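Local coordinates for protein geranylgeranyl pyrophosphate synthase (Corynebacterium glutamicum, PDB 3LK5) that probably joins allylic and isopentenyl diphosphates in a magnesium-dependent prenyl transfer that feeds isoprenoid biosynthesis, at residues Ser343-Leu348 with Ala363-Ser368. Residues are numbered along the deposited sequence; the frame is centred on the assembly and turned at random. Where two conformers were deposited one is given.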
ATOM      1  N   SER A 343     -26.003   6.657  22.545  1.00 26.35           N
ATOM      2  CA  SER A 343     -26.688   6.264  21.328  1.00 28.21           C
ATOM      3  C   SER A 343     -26.032   5.031  20.676  1.00 28.01           C
ATOM      4  O   SER A 343     -26.732   4.136  20.179  1.00 27.77           O
ATOM      5  CB  SER A 343     -26.793   7.461  20.356  1.00 29.31           C
ATOM      6  OG  SER A 343     -25.487   7.919  20.013  1.00 33.97           O
ATOM      7  N   GLY A 344     -24.703   4.951  20.724  1.00 27.63           N
ATOM      8  CA  GLY A 344     -24.011   3.751  20.176  1.00 27.66           C
ATOM      9  C   GLY A 344     -24.437   2.488  20.906  1.00 28.54           C
ATOM     10  O   GLY A 344     -24.762   1.482  20.279  1.00 28.28           O
ATOM     11  N   LEU A 345     -24.463   2.533  22.237  1.00 28.59           N
ATOM     12  CA  LEU A 345     -24.891   1.364  23.002  1.00 30.32           C
ATOM     13  C   LEU A 345     -26.328   0.956  22.701  1.00 31.03           C
ATOM     14  O   LEU A 345     -26.630  -0.243  22.585  1.00 30.26           O
ATOM     15  CB  LEU A 345     -24.731   1.608  24.499  1.00 31.49           C
ATOM     16  CG  LEU A 345     -23.314   1.762  25.035  1.00 28.37           C
ATOM     17  CD1 LEU A 345     -23.397   2.111  26.504  1.00 32.95           C
ATOM     18  CD2 LEU A 345     -22.551   0.461  24.827  1.00 32.98           C
ATOM     19  N   ALA A 346     -27.201   1.962  22.541  1.00 31.96           N
ATOM     20  CA  ALA A 346     -28.632   1.725  22.280  1.00 32.50           C
ATOM     21  C   ALA A 346     -28.843   0.946  20.998  1.00 32.28           C
ATOM     22  O   ALA A 346     -29.738   0.103  20.918  1.00 31.43           O
ATOM     23  CB  ALA A 346     -29.423   3.058  22.222  1.00 32.76           C
ATOM     24  N   HIS A 347     -28.003   1.220  19.997  1.00 31.89           N
ATOM     25  CA  HIS A 347     -28.025   0.458  18.750  1.00 32.62           C
ATOM     26  C   HIS A 347     -27.891  -1.061  18.906  1.00 32.86           C
ATOM     27  O   HIS A 347     -28.480  -1.802  18.129  1.00 33.84           O
ATOM     28  CB  HIS A 347     -27.017   1.016  17.737  1.00 32.61           C
ATOM     29  CG  HIS A 347     -27.449   2.311  17.139  1.00 35.07           C
ATOM     30  ND1 HIS A 347     -28.509   2.404  16.261  1.00 33.48           N
ATOM     31  CD2 HIS A 347     -26.959   3.565  17.272  1.00 34.26           C
ATOM     32  CE1 HIS A 347     -28.661   3.661  15.888  1.00 35.35           C
ATOM     33  NE2 HIS A 347     -27.730   4.389  16.484  1.00 34.61           N
ATOM     34  N   LEU A 348     -27.174  -1.521  19.917  1.00 32.33           N
ATOM     35  CA  LEU A 348     -27.066  -2.961  20.181  1.00 34.09           C
ATOM     36  C   LEU A 348     -28.363  -3.651  20.632  1.00 35.64           C
ATOM     37  O   LEU A 348     -28.474  -4.876  20.540  1.00 35.73           O
ATOM     38  CB  LEU A 348     -25.989  -3.236  21.229  1.00 34.24           C
ATOM     39  CG  LEU A 348     -24.594  -2.744  20.897  1.00 35.72           C
ATOM     40  CD1 LEU A 348     -23.700  -2.993  22.125  1.00 35.26           C
ATOM     41  CD2 LEU A 348     -24.073  -3.463  19.653  1.00 34.91           C
ATOM     42  N   ALA A 363     -18.952  -3.285  27.119  1.00 30.82           N
ATOM     43  CA  ALA A 363     -17.714  -3.064  27.867  1.00 32.19           C
ATOM     44  C   ALA A 363     -16.607  -2.447  27.019  1.00 31.41           C
ATOM     45  O   ALA A 363     -15.886  -1.547  27.488  1.00 31.20           O
ATOM     46  CB  ALA A 363     -17.228  -4.382  28.521  1.00 32.65           C
ATOM     47  N   LEU A 364     -16.459  -2.926  25.779  1.00 30.58           N
ATOM     48  CA  LEU A 364     -15.462  -2.360  24.876  1.00 32.93           C
ATOM     49  C   LEU A 364     -15.702  -0.887  24.584  1.00 31.21           C
ATOM     50  O   LEU A 364     -14.759  -0.099  24.517  1.00 30.89           O
ATOM     51  CB  LEU A 364     -15.432  -3.109  23.549  1.00 36.20           C
ATOM     52  CG  LEU A 364     -14.356  -4.139  23.295  1.00 51.71           C
ATOM     53  CD1 LEU A 364     -14.604  -4.682  21.909  1.00 38.89           C
ATOM     54  CD2 LEU A 364     -12.953  -3.518  23.368  1.00 39.11           C
ATOM     55  N   ALA A 365     -16.968  -0.528  24.424  1.00 29.68           N
ATOM     56  CA  ALA A 365     -17.355   0.847  24.140  1.00 28.68           C
ATOM     57  C   ALA A 365     -17.025   1.723  25.340  1.00 31.91           C
ATOM     58  O   ALA A 365     -16.458   2.805  25.192  1.00 32.92           O
ATOM     59  CB  ALA A 365     -18.896   0.924  23.830  1.00 26.10           C
ATOM     60  N   ILE A 366     -17.374   1.235  26.522  1.00 33.63           N
ATOM     61  CA  ILE A 366     -17.143   1.995  27.747  1.00 37.78           C
ATOM     62  C   ILE A 366     -15.652   2.199  28.026  1.00 40.01           C
ATOM     63  O   ILE A 366     -15.237   3.317  28.327  1.00 40.03           O
ATOM     64  CB  ILE A 366     -17.970   1.398  28.920  1.00 39.15           C
ATOM     65  CG1 ILE A 366     -19.466   1.649  28.632  1.00 44.48           C
ATOM     66  CG2 ILE A 366     -17.524   1.989  30.249  1.00 45.40           C
ATOM     67  CD1 ILE A 366     -20.456   0.665  29.322  1.00 41.61           C
ATOM     68  N   ARG A 367     -14.849   1.142  27.870  1.00 42.25           N
ATOM     69  CA  ARG A 367     -13.391   1.296  27.915  0.50 44.08           C
ATOM     70  C   ARG A 367     -12.891   2.315  26.867  1.00 44.77           C
ATOM     71  O   ARG A 367     -12.076   3.168  27.209  1.00 45.97           O
ATOM     72  CB  ARG A 367     -12.654  -0.051  27.750  0.50 44.92           C
ATOM     73  CG  ARG A 367     -13.031  -1.121  28.776  0.50 51.35           C
ATOM     74  CD  ARG A 367     -11.856  -2.062  29.096  0.50 46.07           C
ATOM     75  NE  ARG A 367     -12.287  -3.415  29.444  0.50 51.14           N
ATOM     76  CZ  ARG A 367     -13.111  -3.718  30.442  0.50 46.18           C
ATOM     77  NH1 ARG A 367     -13.627  -2.766  31.204  0.50 51.05           N
ATOM     78  NH2 ARG A 367     -13.432  -4.986  30.666  0.50 51.05           N
ATOM     79  N   SER A 368     -13.370   2.224  25.616  1.00 44.72           N
ATOM     80  CA  SER A 368     -12.909   3.092  24.514  1.00 45.69           C
ATOM     81  C   SER A 368     -13.193   4.602  24.707  1.00 46.23           C
ATOM     82  O   SER A 368     -12.410   5.463  24.260  1.00 46.67           O
ATOM     83  CB  SER A 368     -13.546   2.669  23.188  1.00 46.84           C
ATOM     84  OG  SER A 368     -13.155   1.362  22.796  1.00 63.74           O
TER
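Leu345, near the end of helix 329-347, reaches across to Ala365 and Ile366 of helix 355-369, and its two methyls divide the work. Leucine suits the bridging position: with CG anti to the carbonyl carbon (chi1 -66°), the fork extends toward helix 355-369, one methyl for each partner. Along 363-368, Leu364 is the first residue to matter, though it serves another neighbour: its side chain packs on Ile65, Leu68 and Tyr69 of helix 65-78. Ala365 points toward Leu345, and its CB meets Leu345 CD2 at 3.8 Å. A lone methyl suits this buried place, where it also touches Tyr245 and Ile249 of helix 236-263. Ile366 is exposed, but its longer branch carries CD1 to within 4.3 Å of Leu345 CD1, a looser touch of two methyls. Ser368 turns back on its own helix, where its OG donates to Leu364 O at 2.8 Å; its N bonds the same oxygen from the other face of the carbonyl plane. Beside the contact, Leu348 packs on Leu361 and Arg362, and its O accepts from Arg358 NH2. Between the two segments, which bury about 102 Å² over both sides, only methyls meet and no polar bond crosses, so shape rather than bond direction sets the fit.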